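Local coordinates for protein cytochrome P450 (Bacillus megaterium, PDB 5L91) that binds heme b and corticosterone and probably acts as a cytochrome P450 monooxygenase, inserting one atom of molecular oxygen into its substrate, at residues P288-H293 and F391-K396; R96-K101 and L218-E223; R159-W164 and D192-Y197; R267-K272 and E368-Y373. One frame throughout, in Å; residues are numbered along the deposited sequence.

The four contacts run from the steroid-binding pocket of a cytochrome P450 to its surface. Contact 1 is the most central, its centre about 8 Å from the centre of the chain, and joins two loops by backbone hydrogen bonds beside bound steroid. Contact 3, also buried, is helix against helix, with a tryptophan packed on apolar groups and one side-chain hydrogen bond. Contacts 2 and 4 are only partly buried and lie at helix ends, where lysines reach carboxylates: a true salt bridge in contact 2, a looser pairing in contact 4. Helix 229-260 is a common neighbour of all four, and contact 3 is nested inside the chain loop that contact 2 closes.

Contact 1 of 4, residues P288-H293 and F391-K396; sequences PVQALH and FVYGLK. With C0R (corticosterone), chain F; C0R (corticosterone), chain D.
Phe-391 turns the edge of its ring to loop 288-293: CD2 lies 3.3 Å from Ala-291 O, and Leu-292 O sits in the ring plane. With CG beside its backbone N (chi1 -76°), the ring lays one face against a corticosterone, whose C1 is 3.4 Å from CE2. The His-293 ring faces its C14. An alanine in place of Phe-391 would probably cost C1 and C11 of this steroid their aromatic face and Ala-291 CB the ring carbons beside it. The backbones form a single antiparallel bridge at the non-hydrogen-bonded pair Val-289 and Val-392, flanked by Gln-290 N to Phe-391 O (2.8 Å) and Tyr-393 N to Pro-288 O (2.9 Å). Val-392 suits the pocket, its CG2 against C8 of a second corticosterone. Gln-290 crosses Tyr-393, amide and ring planes 53° apart; its amide bonds Ser-287 and Tyr-29, Tyr-393 OH Phe-23. This wall of the P450 steroid pocket touches the heme through Pro-288, Val-289 and Leu-292, between helix 229-260 (Val-289, Val-392) and strand 312-315 (Ala-291, Phe-391).

Contact 2 of 4, residues R96-K101 and L218-E223; sequences RALVNK and LQAKEE. With HEM (protoporphyrin IX containing Fe), chain C.
Lys-101 NZ and Glu-222 OE1 form a salt bridge of 2.8 Å, the amine meeting the carboxylate from above its plane. In this P450 it ties the chain following helix 91-99, whose Arg-96 binds the heme, to the chain leaving helix 213-219. The lysine runs extended to CE and bends only at its last torsion (chi4 -67°), which turns NZ to the acid while CE passes 3.3 Å from Lys-221 O. A long, flexible chain suits this partly exposed place: its methylenes lie against Ala-220 CB and its charge ends at the acid. Next to the bridge the packing is apolar. Leu-98 and Glu-222 run alongside each other, pointing opposite ways, with Leu-98 CD2 3.6 Å from Glu-222 CB; the leucine also touches Ala-220, whose small side chain lets the backbones come close. Ala-97 CB meets Glu-222 CG. Arg-96 takes no part in this packing and serves the heme instead: NH1 donates to the propionate oxygen O1D at 2.7 Å, while NH2 bonds Phe-351 O. One turn on, Asn-100 OD1 accepts from Arg-96 NE at 3.1 Å, tilted 25° out of the guanidinium plane, a second-shell bond that helps fix that group.

Contact 3 of 4, residues R159-W164 and D192-Y197; sequences RQFKDW and DELETY
Trp-164 packs against Glu-193, Leu-194 and Tyr-197. Segments 159-164 and 192-197, on helices 158-168 and 177-207 of this P450, run roughly antiparallel (146°), their axes 10.8 Å apart, and Phe-161 and Leu-194 also touch helix 229-260. Apolar contacts dominate. Leu-194 lies beside the indole and points the other way, with CD2 3.5 Å from Trp-164 CE3; the same methyl is 4.1 Å from Phe-161 CE1, and a branched leucine suits this place between two aromatics. Trp-164 CZ3 is 3.6 Å from Tyr-197 CG, the ring planes inclined by 59°, while Tyr-197 OH bonds Asp-157. The indole lies between Gln-160 NE2 over one face and the Glu-193 backbone on the other. A leucine in place of Trp-164 would probably open a gap beside Tyr-197 and leave the Glu-193 carboxylate without its indole donor. The polar contact is one hydrogen bond: extended beyond CG, Glu-193 comes across the indole at about a right angle, and Trp-164 NE1 donates to the anti lone pair of OE1 at 2.8 Å (N-H...O 155°).

Contact 4 of 4, residues R267-K272 and E368-Y373; sequences RLKREK and ELIDRY
Lys-269 and Ile-370 mark the nearest backbone approach, CA atoms 7.1 Å apart, where the last turns of helix 262-270 and helix 355-372 meet. The chains leave helical geometry at Glu-271 and Tyr-373. Ile-370 carries the contact, its two branches turned to different partners. Its CD1 meets Leu-268 CD2 at 3.7 Å, the side chains crossing at about a right angle. Its CG2, anti to the backbone N, lies 3.7 Å from Lys-269 CG. Isoleucine suits this place because one beta-branched side chain fills both contacts, and Lys-269 can cross it because its methylenes are apolar while NZ goes to Pro-374 O and Glu-266. In the P450 fold this joins two peripheral helices, and Leu-268 and Ile-370 also touch Leu-258 of helix 229-260. Around the apolar contacts the chemistry is charged. Lys-272, bent at chi2 (-57°), lies side by side with Ile-370 but runs the opposite way, NZ 3.9 Å from Ile-370 CG2 and 4.5 Å from Asp-371 OD1, too long for a salt bridge. At each helix end an arginine pairs with a glutamate four residues away: Arg-267 NE with Glu-271 OE2 just past its helix, and Arg-372 NE with the anti lone pair of Glu-368 OE2 at 2.7 Å (169°).

Contact 1 of 4, residues P288-H293 and F391-K396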
# COMPACT_ATOMS: atom_id res chain seq x y z
N PRO A 288 3.25 0.43 -5.95
CA PRO A 288 3.76 0.06 -4.61
C PRO A 288 3.64 -1.43 -4.33
O PRO A 288 4.56 -2.03 -3.77
CB PRO A 288 2.89 0.91 -3.68
CG PRO A 288 2.48 2.15 -4.58
CD PRO A 288 2.24 1.51 -5.88
N VAL A 289 2.54 -2.04 -4.76
CA VAL A 289 2.32 -3.48 -4.64
C VAL A 289 2.47 -4.09 -6.03
O VAL A 289 1.63 -3.85 -6.92
CB VAL A 289 0.94 -3.81 -4.04
CG1 VAL A 289 0.82 -5.33 -3.80
CG2 VAL A 289 0.71 -3.05 -2.70
N GLN A 290 3.51 -4.91 -6.19
CA GLN A 290 3.84 -5.55 -7.47
C GLN A 290 3.06 -6.83 -7.71
O GLN A 290 2.81 -7.18 -8.86
CB GLN A 290 5.32 -5.88 -7.51
CG GLN A 290 6.20 -4.70 -7.63
CD GLN A 290 5.99 -3.96 -8.98
OE1 GLN A 290 6.16 -4.52 -10.04
NE2 GLN A 290 5.58 -2.72 -8.91
N ALA A 291 2.65 -7.52 -6.65
CA ALA A 291 2.10 -8.86 -6.77
C ALA A 291 1.26 -9.17 -5.54
O ALA A 291 1.46 -8.60 -4.46
CB ALA A 291 3.21 -9.90 -6.92
N LEU A 292 0.33 -10.10 -5.70
CA LEU A 292 -0.51 -10.58 -4.61
C LEU A 292 -0.41 -12.09 -4.48
O LEU A 292 0.45 -12.72 -5.11
CB LEU A 292 -1.96 -10.17 -4.81
CG LEU A 292 -2.21 -8.66 -4.67
CD1 LEU A 292 -3.62 -8.37 -5.04
CD2 LEU A 292 -1.93 -8.23 -3.25
N HIS A 293 -1.27 -12.67 -3.65
CA HIS A 293 -1.20 -14.08 -3.35
C HIS A 293 -2.61 -14.62 -3.33
O HIS A 293 -3.52 -13.97 -2.81
CB HIS A 293 -0.49 -14.37 -2.04
CG HIS A 293 -0.52 -15.81 -1.66
ND1 HIS A 293 -1.41 -16.32 -0.74
CD2 HIS A 293 0.19 -16.87 -2.12
CE1 HIS A 293 -1.22 -17.62 -0.61
NE2 HIS A 293 -0.26 -17.98 -1.44
N PHE A 391 7.45 -8.34 -3.61
CA PHE A 391 6.05 -7.98 -3.63
C PHE A 391 5.84 -6.47 -3.54
O PHE A 391 4.78 -5.97 -3.94
CB PHE A 391 5.34 -8.69 -2.50
CG PHE A 391 5.10 -10.12 -2.78
CD1 PHE A 391 6.10 -11.07 -2.62
CD2 PHE A 391 3.87 -10.51 -3.22
CE1 PHE A 391 5.84 -12.39 -2.90
CE2 PHE A 391 3.61 -11.82 -3.51
CZ PHE A 391 4.58 -12.76 -3.37
N VAL A 392 6.80 -5.77 -2.96
CA VAL A 392 6.72 -4.36 -2.64
C VAL A 392 7.79 -3.62 -3.43
O VAL A 392 8.94 -4.04 -3.47
CB VAL A 392 6.88 -4.19 -1.12
CG1 VAL A 392 7.04 -2.81 -0.71
CG2 VAL A 392 5.63 -4.76 -0.50
N TYR A 393 7.40 -2.49 -4.01
CA TYR A 393 8.26 -1.73 -4.91
C TYR A 393 8.34 -0.28 -4.41
O TYR A 393 7.34 0.45 -4.40
CB TYR A 393 7.74 -1.86 -6.35
CG TYR A 393 8.63 -1.19 -7.35
CD1 TYR A 393 9.83 -1.76 -7.78
CD2 TYR A 393 8.29 0.03 -7.84
CE1 TYR A 393 10.65 -1.10 -8.68
CE2 TYR A 393 9.09 0.70 -8.77
CZ TYR A 393 10.26 0.13 -9.18
OH TYR A 393 11.06 0.82 -10.08
N GLY A 394 9.51 0.12 -3.94
CA GLY A 394 9.68 1.47 -3.43
C GLY A 394 11.10 1.69 -2.96
O GLY A 394 11.99 0.86 -3.19
N LEU A 395 11.30 2.81 -2.27
CA LEU A 395 12.63 3.27 -1.94
C LEU A 395 12.78 3.42 -0.43
O LEU A 395 11.86 3.88 0.25
CB LEU A 395 12.94 4.58 -2.64
CG LEU A 395 12.94 4.48 -4.17
CD1 LEU A 395 13.08 5.86 -4.75
CD2 LEU A 395 14.08 3.56 -4.69
N LYS A 396 13.93 2.99 0.08
CA LYS A 396 14.24 3.19 1.49
C LYS A 396 14.55 4.65 1.78
O LYS A 396 14.37 5.11 2.91
CB LYS A 396 15.45 2.35 1.91
CG LYS A 396 15.37 0.87 1.65
CD LYS A 396 16.42 0.11 2.47
CE LYS A 396 17.27 -0.87 1.63
NZ LYS A 396 18.16 -1.71 2.51
C1 C0R F . 2.29 -11.78 -0.36
C2 C0R F . 1.19 -10.78 -0.71
C3 C0R F . -0.31 -11.25 -0.43
C4 C0R F . -0.52 -12.20 0.88
C5 C0R F . 0.76 -12.89 1.42
C6 C0R F . 0.74 -13.89 2.65
C7 C0R F . 1.08 -15.37 2.11
C8 C0R F . 2.41 -15.35 1.40
C9 C0R F . 2.61 -14.17 0.34
C10 C0R F . 2.16 -12.74 0.78
C11 C0R F . 4.11 -14.26 -0.21
C12 C0R F . 4.49 -15.77 -0.73
C13 C0R F . 4.07 -16.94 0.18
C14 C0R F . 2.55 -16.73 0.75
C15 C0R F . 2.33 -17.76 1.55
C16 C0R F . 2.98 -18.98 0.71
C17 C0R F . 3.92 -18.14 -0.43
C18 C0R F . 5.07 -16.98 1.38
C19 C0R F . 3.04 -12.24 1.96
C20 C0R F . 5.22 -18.89 -0.81
C21 C0R F . 5.96 -18.45 -2.08
O1 C0R F . -1.28 -10.93 -1.12
O2 C0R F . 4.93 -13.86 0.74
O3 C0R F . 5.62 -19.79 -0.09
O4 C0R F . 7.33 -18.76 -1.98
C1 C0R D . 4.26 -5.19 5.72
C2 C0R D . 5.35 -5.21 6.78
C3 C0R D . 6.42 -6.40 6.62
C4 C0R D . 6.73 -6.94 5.11
C5 C0R D . 5.81 -6.41 3.98
C6 C0R D . 6.09 -6.95 2.51
C7 C0R D . 4.64 -7.47 1.96
C8 C0R D . 3.59 -6.36 2.03
C9 C0R D . 3.36 -5.80 3.51
C10 C0R D . 4.65 -5.39 4.29
C11 C0R D . 2.18 -4.72 3.55
C12 C0R D . 0.85 -5.33 2.84
C13 C0R D . 1.06 -5.82 1.40
C14 C0R D . 2.31 -6.88 1.34
C15 C0R D . 2.42 -7.19 0.03
C16 C0R D . 0.88 -7.36 -0.44
C17 C0R D . 0.06 -6.58 0.85
C18 C0R D . 1.39 -4.57 0.53
C19 C0R D . 5.24 -3.98 3.86
C20 C0R D . -1.15 -5.79 0.32
C21 C0R D . -2.17 -5.22 1.31
O1 C0R D . 7.02 -6.92 7.54
O2 C0R D . 2.54 -3.57 2.97
O3 C0R D . -1.28 -5.59 -0.88
O4 C0R D . -3.06 -4.44 0.53

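Contact 2 of 4, residues R96-K101 and L218-E223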
# COMPACT_ATOMS: atom_id res chain seq x y z
N ARG A 96 -17.05 -6.61 4.59
CA ARG A 96 -16.75 -5.49 3.72
C ARG A 96 -17.85 -4.45 3.77
O ARG A 96 -17.58 -3.25 3.88
CB ARG A 96 -16.56 -6.02 2.30
CG ARG A 96 -16.31 -4.93 1.30
CD ARG A 96 -14.86 -4.66 1.20
NE ARG A 96 -14.59 -3.45 0.45
CZ ARG A 96 -13.50 -3.27 -0.28
NH1 ARG A 96 -12.57 -4.20 -0.35
NH2 ARG A 96 -13.34 -2.13 -0.92
N ALA A 97 -19.10 -4.90 3.75
CA ALA A 97 -20.20 -3.94 3.77
C ALA A 97 -20.15 -3.09 5.03
O ALA A 97 -20.50 -1.90 5.00
CB ALA A 97 -21.53 -4.68 3.65
N LEU A 98 -19.75 -3.67 6.15
CA LEU A 98 -19.68 -2.91 7.38
C LEU A 98 -18.53 -1.92 7.37
O LEU A 98 -18.72 -0.74 7.68
CB LEU A 98 -19.55 -3.86 8.57
CG LEU A 98 -20.86 -4.60 8.80
CD1 LEU A 98 -20.63 -5.83 9.64
CD2 LEU A 98 -21.83 -3.64 9.45
N VAL A 99 -17.32 -2.38 7.05
CA VAL A 99 -16.20 -1.45 7.13
C VAL A 99 -16.29 -0.40 6.03
O VAL A 99 -15.70 0.67 6.15
CB VAL A 99 -14.83 -2.16 7.13
CG1 VAL A 99 -14.72 -3.08 8.31
CG2 VAL A 99 -14.59 -2.95 5.82
N ASN A 100 -17.00 -0.69 4.94
CA ASN A 100 -17.17 0.31 3.89
C ASN A 100 -17.82 1.57 4.44
O ASN A 100 -17.64 2.66 3.89
CB ASN A 100 -18.03 -0.25 2.77
CG ASN A 100 -17.25 -1.03 1.74
OD1 ASN A 100 -16.02 -1.02 1.70
ND2 ASN A 100 -17.98 -1.72 0.87
N LYS A 101 -18.61 1.44 5.52
CA LYS A 101 -19.37 2.58 6.02
C LYS A 101 -18.46 3.64 6.61
O LYS A 101 -18.87 4.80 6.75
CB LYS A 101 -20.42 2.09 7.02
CG LYS A 101 -21.50 1.21 6.37
CD LYS A 101 -22.38 0.51 7.41
CE LYS A 101 -23.43 -0.44 6.77
NZ LYS A 101 -24.49 0.26 5.98
N LEU A 218 -18.21 1.02 15.39
CA LEU A 218 -18.95 0.52 16.54
C LEU A 218 -20.45 0.62 16.29
O LEU A 218 -21.22 -0.23 16.76
CB LEU A 218 -18.54 1.30 17.80
CG LEU A 218 -17.24 0.86 18.46
CD1 LEU A 218 -16.78 1.85 19.54
CD2 LEU A 218 -17.37 -0.55 19.04
N GLN A 219 -20.87 1.63 15.52
CA GLN A 219 -22.26 1.90 15.19
C GLN A 219 -22.69 1.29 13.85
O GLN A 219 -23.89 1.20 13.57
CB GLN A 219 -22.49 3.41 15.16
CG GLN A 219 -22.52 4.06 16.54
CD GLN A 219 -22.66 5.58 16.48
OE1 GLN A 219 -21.77 6.33 16.91
NE2 GLN A 219 -23.78 6.05 15.93
N ALA A 220 -21.77 0.90 13.01
CA ALA A 220 -22.16 0.27 11.76
C ALA A 220 -23.03 -0.95 12.01
O ALA A 220 -22.71 -1.83 12.82
CB ALA A 220 -20.92 -0.09 10.98
N LYS A 221 -24.15 -1.02 11.30
CA LYS A 221 -25.01 -2.20 11.29
C LYS A 221 -25.39 -2.43 9.84
O LYS A 221 -25.61 -1.48 9.08
CB LYS A 221 -26.30 -2.04 12.14
CG LYS A 221 -26.16 -2.10 13.68
CD LYS A 221 -27.43 -1.56 14.37
CE LYS A 221 -28.64 -2.50 14.20
NZ LYS A 221 -29.15 -3.10 15.50
N GLU A 222 -25.45 -3.70 9.45
CA GLU A 222 -25.86 -4.07 8.10
C GLU A 222 -26.68 -5.35 8.23
O GLU A 222 -26.13 -6.42 8.51
CB GLU A 222 -24.63 -4.24 7.20
CG GLU A 222 -24.88 -4.47 5.73
CD GLU A 222 -25.48 -3.27 5.03
OE1 GLU A 222 -25.75 -2.24 5.71
OE2 GLU A 222 -25.67 -3.35 3.80
N GLU A 223 -27.99 -5.22 8.03
CA GLU A 223 -28.93 -6.33 8.23
C GLU A 223 -28.83 -6.88 9.65
O GLU A 223 -28.62 -8.08 9.86
CB GLU A 223 -28.69 -7.43 7.20
CG GLU A 223 -28.39 -6.85 5.83
CD GLU A 223 -29.15 -7.53 4.74
OE1 GLU A 223 -29.04 -8.77 4.63
OE2 GLU A 223 -29.85 -6.81 4.00
CHA HEM C . -6.61 -4.05 -0.32
CHB HEM C . -2.98 -1.79 -2.53
CHC HEM C . -3.30 1.97 0.46
CHD HEM C . -6.40 -0.65 3.07
C1A HEM C . -5.62 -3.73 -1.21
C2A HEM C . -5.24 -4.52 -2.35
C3A HEM C . -4.22 -3.90 -2.95
C4A HEM C . -3.94 -2.70 -2.20
CMA HEM C . -3.41 -4.33 -4.18
CAA HEM C . -5.88 -5.87 -2.73
CBA HEM C . -5.21 -6.97 -1.91
CGA HEM C . -5.85 -8.31 -2.28
O1A HEM C . -6.67 -8.37 -3.20
O2A HEM C . -5.58 -9.33 -1.60
C1B HEM C . -2.81 -0.57 -1.95
C2B HEM C . -1.94 0.44 -2.47
C3B HEM C . -2.00 1.47 -1.62
C4B HEM C . -2.95 1.14 -0.59
CMB HEM C . -1.07 0.28 -3.73
CAB HEM C . -1.27 2.83 -1.69
CBB HEM C . -1.08 3.51 -2.80
C1C HEM C . -4.21 1.62 1.43
C2C HEM C . -4.71 2.45 2.48
C3C HEM C . -5.59 1.71 3.18
C4C HEM C . -5.64 0.40 2.60
CMC HEM C . -4.32 3.93 2.66
CAC HEM C . -6.41 2.10 4.43
CBC HEM C . -5.96 3.04 5.27
C1D HEM C . -6.70 -1.79 2.39
C2D HEM C . -7.59 -2.80 2.87
C3D HEM C . -7.65 -3.76 1.94
C4D HEM C . -6.80 -3.35 0.85
CMD HEM C . -8.32 -2.77 4.23
CAD HEM C . -8.47 -5.09 1.98
CBD HEM C . -9.81 -5.00 1.29
CGD HEM C . -10.50 -6.33 1.25
O1D HEM C . -11.73 -6.26 1.09
O2D HEM C . -9.86 -7.41 1.43
NA HEM C . -4.81 -2.61 -1.16
NB HEM C . -3.42 -0.13 -0.80
NC HEM C . -4.78 0.39 1.54
ND HEM C . -6.23 -2.13 1.13
FE HEM C . -4.91 -1.05 0.11
O HOH W 1 -3.36 -1.95 1.11

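Contact 3 of 4, residues R159-W164 and D192-Y197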
# COMPACT_ATOMS: atom_id res chain seq x y z
N ARG A 159 3.02 8.87 19.24
CA ARG A 159 4.39 8.39 19.10
C ARG A 159 4.47 6.90 19.41
O ARG A 159 5.26 6.19 18.80
CB ARG A 159 5.33 9.20 19.98
CG ARG A 159 6.78 8.83 19.77
CD ARG A 159 7.71 9.78 20.48
NE ARG A 159 9.07 9.25 20.55
CZ ARG A 159 10.04 9.81 21.27
NH1 ARG A 159 9.80 10.90 21.99
NH2 ARG A 159 11.25 9.27 21.27
N GLN A 160 3.71 6.43 20.39
CA GLN A 160 3.69 4.99 20.65
C GLN A 160 3.12 4.26 19.45
O GLN A 160 3.65 3.23 19.01
CB GLN A 160 2.85 4.68 21.88
CG GLN A 160 2.91 3.19 22.34
CD GLN A 160 4.35 2.69 22.51
OE1 GLN A 160 4.98 2.94 23.55
NE2 GLN A 160 4.88 1.99 21.49
N PHE A 161 2.05 4.81 18.87
CA PHE A 161 1.48 4.25 17.65
C PHE A 161 2.54 4.14 16.56
O PHE A 161 2.71 3.09 15.95
CB PHE A 161 0.33 5.12 17.22
CG PHE A 161 -0.57 4.46 16.27
CD1 PHE A 161 -1.50 3.58 16.76
CD2 PHE A 161 -0.48 4.70 14.92
CE1 PHE A 161 -2.33 2.96 15.96
CE2 PHE A 161 -1.33 4.06 14.07
CZ PHE A 161 -2.28 3.18 14.62
N LYS A 162 3.32 5.20 16.35
CA LYS A 162 4.37 5.16 15.35
C LYS A 162 5.41 4.10 15.66
O LYS A 162 5.86 3.38 14.76
CB LYS A 162 5.05 6.52 15.23
CG LYS A 162 6.11 6.52 14.15
CD LYS A 162 6.84 7.84 14.00
CE LYS A 162 8.20 7.64 13.28
NZ LYS A 162 9.13 6.66 13.98
N ASP A 163 5.79 3.97 16.94
CA ASP A 163 6.79 2.98 17.28
C ASP A 163 6.27 1.57 17.01
O ASP A 163 7.00 0.75 16.47
CB ASP A 163 7.25 3.15 18.75
CG ASP A 163 8.05 4.42 18.95
OD1 ASP A 163 8.68 4.91 17.98
OD2 ASP A 163 8.02 4.99 20.05
N TRP A 164 5.01 1.28 17.36
CA TRP A 164 4.43 -0.00 17.01
C TRP A 164 4.44 -0.23 15.50
O TRP A 164 4.71 -1.34 15.03
CB TRP A 164 3.02 -0.13 17.53
CG TRP A 164 2.92 -0.37 19.00
CD1 TRP A 164 3.77 -1.09 19.77
CD2 TRP A 164 1.91 0.14 19.86
NE1 TRP A 164 3.34 -1.07 21.08
CE2 TRP A 164 2.21 -0.31 21.16
CE3 TRP A 164 0.78 0.94 19.67
CZ2 TRP A 164 1.41 0.02 22.26
CZ3 TRP A 164 -0.01 1.26 20.76
CH2 TRP A 164 0.31 0.78 22.03
N ASP A 192 0.47 -7.71 19.64
CA ASP A 192 -0.30 -7.97 20.85
C ASP A 192 -0.56 -6.68 21.63
O ASP A 192 -1.68 -6.44 22.10
CB ASP A 192 0.43 -9.03 21.69
CG ASP A 192 0.35 -10.41 21.05
OD1 ASP A 192 -0.42 -10.57 20.05
OD2 ASP A 192 1.03 -11.33 21.54
N GLU A 193 0.46 -5.83 21.76
CA GLU A 193 0.28 -4.52 22.38
C GLU A 193 -0.70 -3.65 21.60
O GLU A 193 -1.53 -2.95 22.20
CB GLU A 193 1.64 -3.86 22.50
CG GLU A 193 2.48 -4.54 23.58
CD GLU A 193 3.83 -3.90 23.79
OE1 GLU A 193 4.16 -3.01 22.98
OE2 GLU A 193 4.55 -4.27 24.77
N LEU A 194 -0.65 -3.70 20.25
CA LEU A 194 -1.60 -2.93 19.47
C LEU A 194 -3.00 -3.43 19.73
O LEU A 194 -3.94 -2.63 19.84
CB LEU A 194 -1.30 -3.06 17.96
CG LEU A 194 -0.39 -2.00 17.37
CD1 LEU A 194 0.09 -2.45 16.00
CD2 LEU A 194 -1.16 -0.71 17.26
N GLU A 195 -3.18 -4.74 19.79
CA GLU A 195 -4.50 -5.28 20.08
C GLU A 195 -4.99 -4.76 21.42
O GLU A 195 -6.10 -4.23 21.52
CB GLU A 195 -4.48 -6.82 20.07
CG GLU A 195 -4.22 -7.45 18.68
CD GLU A 195 -4.67 -8.93 18.58
OE1 GLU A 195 -5.42 -9.41 19.46
OE2 GLU A 195 -4.27 -9.59 17.58
N THR A 196 -4.13 -4.85 22.45
CA THR A 196 -4.53 -4.37 23.77
C THR A 196 -4.87 -2.91 23.69
O THR A 196 -5.87 -2.45 24.24
CB THR A 196 -3.43 -4.59 24.81
OG1 THR A 196 -3.17 -5.99 24.96
CG2 THR A 196 -3.86 -3.98 26.21
N TYR A 197 -4.02 -2.15 22.99
CA TYR A 197 -4.29 -0.74 22.80
C TYR A 197 -5.68 -0.53 22.18
O TYR A 197 -6.48 0.26 22.68
CB TYR A 197 -3.19 -0.10 21.95
CG TYR A 197 -3.40 1.38 21.83
CD1 TYR A 197 -3.00 2.24 22.86
CD2 TYR A 197 -4.03 1.92 20.73
CE1 TYR A 197 -3.22 3.58 22.76
CE2 TYR A 197 -4.27 3.24 20.63
CZ TYR A 197 -3.88 4.07 21.64
OH TYR A 197 -4.12 5.40 21.51

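Contact 4 of 4, residues R267-K272 and E368-Y373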
# COMPACT_ATOMS: atom_id res chain seq x y z
N ARG A 267 5.51 19.79 -17.07
CA ARG A 267 4.14 19.87 -17.56
C ARG A 267 3.18 19.89 -16.40
O ARG A 267 2.21 20.67 -16.37
CB ARG A 267 3.83 18.71 -18.51
CG ARG A 267 2.54 18.97 -19.25
CD ARG A 267 2.10 17.82 -20.13
NE ARG A 267 0.69 17.99 -20.38
CZ ARG A 267 -0.09 17.09 -20.96
NH1 ARG A 267 0.43 15.92 -21.38
NH2 ARG A 267 -1.39 17.39 -21.10
N LEU A 268 3.47 19.07 -15.40
CA LEU A 268 2.59 18.99 -14.25
C LEU A 268 2.48 20.34 -13.56
O LEU A 268 1.38 20.79 -13.20
CB LEU A 268 3.13 17.92 -13.28
CG LEU A 268 2.29 17.62 -12.07
CD1 LEU A 268 0.86 17.25 -12.56
CD2 LEU A 268 2.96 16.49 -11.27
N LYS A 269 3.61 21.02 -13.39
CA LYS A 269 3.61 22.33 -12.75
C LYS A 269 2.73 23.35 -13.48
O LYS A 269 2.17 24.25 -12.85
CB LYS A 269 5.04 22.82 -12.65
CG LYS A 269 5.83 21.98 -11.69
CD LYS A 269 7.16 22.60 -11.35
CE LYS A 269 8.12 22.44 -12.48
NZ LYS A 269 9.26 23.37 -12.39
N ARG A 270 2.58 23.23 -14.80
CA ARG A 270 1.71 24.14 -15.54
C ARG A 270 0.25 23.68 -15.53
O ARG A 270 -0.65 24.50 -15.76
CB ARG A 270 2.21 24.28 -16.98
CG ARG A 270 3.67 24.68 -17.10
CD ARG A 270 4.10 24.80 -18.57
NE ARG A 270 3.66 23.68 -19.42
CZ ARG A 270 4.46 22.74 -19.96
NH1 ARG A 270 5.80 22.73 -19.77
NH2 ARG A 270 3.91 21.80 -20.72
N GLU A 271 -0.01 22.38 -15.33
CA GLU A 271 -1.38 21.84 -15.35
C GLU A 271 -1.63 21.05 -14.06
O GLU A 271 -1.58 19.82 -14.03
CB GLU A 271 -1.58 20.98 -16.59
CG GLU A 271 -1.23 21.68 -17.91
CD GLU A 271 -1.33 20.75 -19.11
OE1 GLU A 271 -2.37 20.06 -19.26
OE2 GLU A 271 -0.35 20.70 -19.89
N LYS A 272 -1.89 21.79 -12.98
CA LYS A 272 -2.14 21.18 -11.69
C LYS A 272 -3.20 20.09 -11.77
O LYS A 272 -3.15 19.11 -11.01
CB LYS A 272 -2.54 22.27 -10.68
CG LYS A 272 -1.53 23.44 -10.57
CD LYS A 272 -0.11 22.97 -10.19
CE LYS A 272 0.79 24.17 -9.78
NZ LYS A 272 1.97 23.84 -8.89
N GLU A 368 1.70 19.96 -2.46
CA GLU A 368 2.43 20.88 -1.60
C GLU A 368 3.92 20.87 -1.93
O GLU A 368 4.54 21.94 -2.08
CB GLU A 368 2.14 20.55 -0.12
CG GLU A 368 2.44 21.65 0.84
CD GLU A 368 1.65 22.90 0.58
OE1 GLU A 368 0.48 22.80 0.18
OE2 GLU A 368 2.24 23.98 0.73
N LEU A 369 4.50 19.70 -2.18
CA LEU A 369 5.91 19.66 -2.56
C LEU A 369 6.15 20.40 -3.85
O LEU A 369 7.16 21.09 -4.01
CB LEU A 369 6.39 18.24 -2.75
CG LEU A 369 6.84 17.47 -1.53
CD1 LEU A 369 7.05 16.04 -1.92
CD2 LEU A 369 8.12 18.06 -1.01
N ILE A 370 5.28 20.21 -4.83
CA ILE A 370 5.55 20.76 -6.15
C ILE A 370 5.38 22.28 -6.12
O ILE A 370 6.15 23.02 -6.73
CB ILE A 370 4.62 20.08 -7.17
CG1 ILE A 370 5.14 18.67 -7.41
CG2 ILE A 370 4.52 20.86 -8.45
CD1 ILE A 370 4.16 17.83 -8.09
N ASP A 371 4.35 22.75 -5.41
CA ASP A 371 4.12 24.18 -5.22
C ASP A 371 5.30 24.85 -4.50
O ASP A 371 5.83 25.87 -4.96
CB ASP A 371 2.81 24.35 -4.44
CG ASP A 371 2.39 25.79 -4.31
OD1 ASP A 371 2.40 26.50 -5.33
OD2 ASP A 371 2.03 26.19 -3.18
N ARG A 372 5.80 24.23 -3.43
CA ARG A 372 6.81 24.88 -2.60
C ARG A 372 8.18 24.88 -3.25
O ARG A 372 8.95 25.83 -3.08
CB ARG A 372 6.91 24.19 -1.25
CG ARG A 372 5.80 24.55 -0.36
CD ARG A 372 5.98 23.84 0.96
NE ARG A 372 4.76 23.94 1.75
CZ ARG A 372 4.76 24.00 3.07
NH1 ARG A 372 5.92 23.97 3.73
NH2 ARG A 372 3.61 24.09 3.73
N TYR A 373 8.50 23.82 -3.95
CA TYR A 373 9.86 23.58 -4.45
C TYR A 373 9.82 23.22 -5.93
O TYR A 373 10.26 22.13 -6.33
CB TYR A 373 10.54 22.50 -3.61
CG TYR A 373 10.28 22.65 -2.15
CD1 TYR A 373 10.65 23.80 -1.47
CD2 TYR A 373 9.64 21.64 -1.43
CE1 TYR A 373 10.38 23.94 -0.08
CE2 TYR A 373 9.39 21.77 -0.06
CZ TYR A 373 9.76 22.91 0.59
OH TYR A 373 9.48 23.04 1.93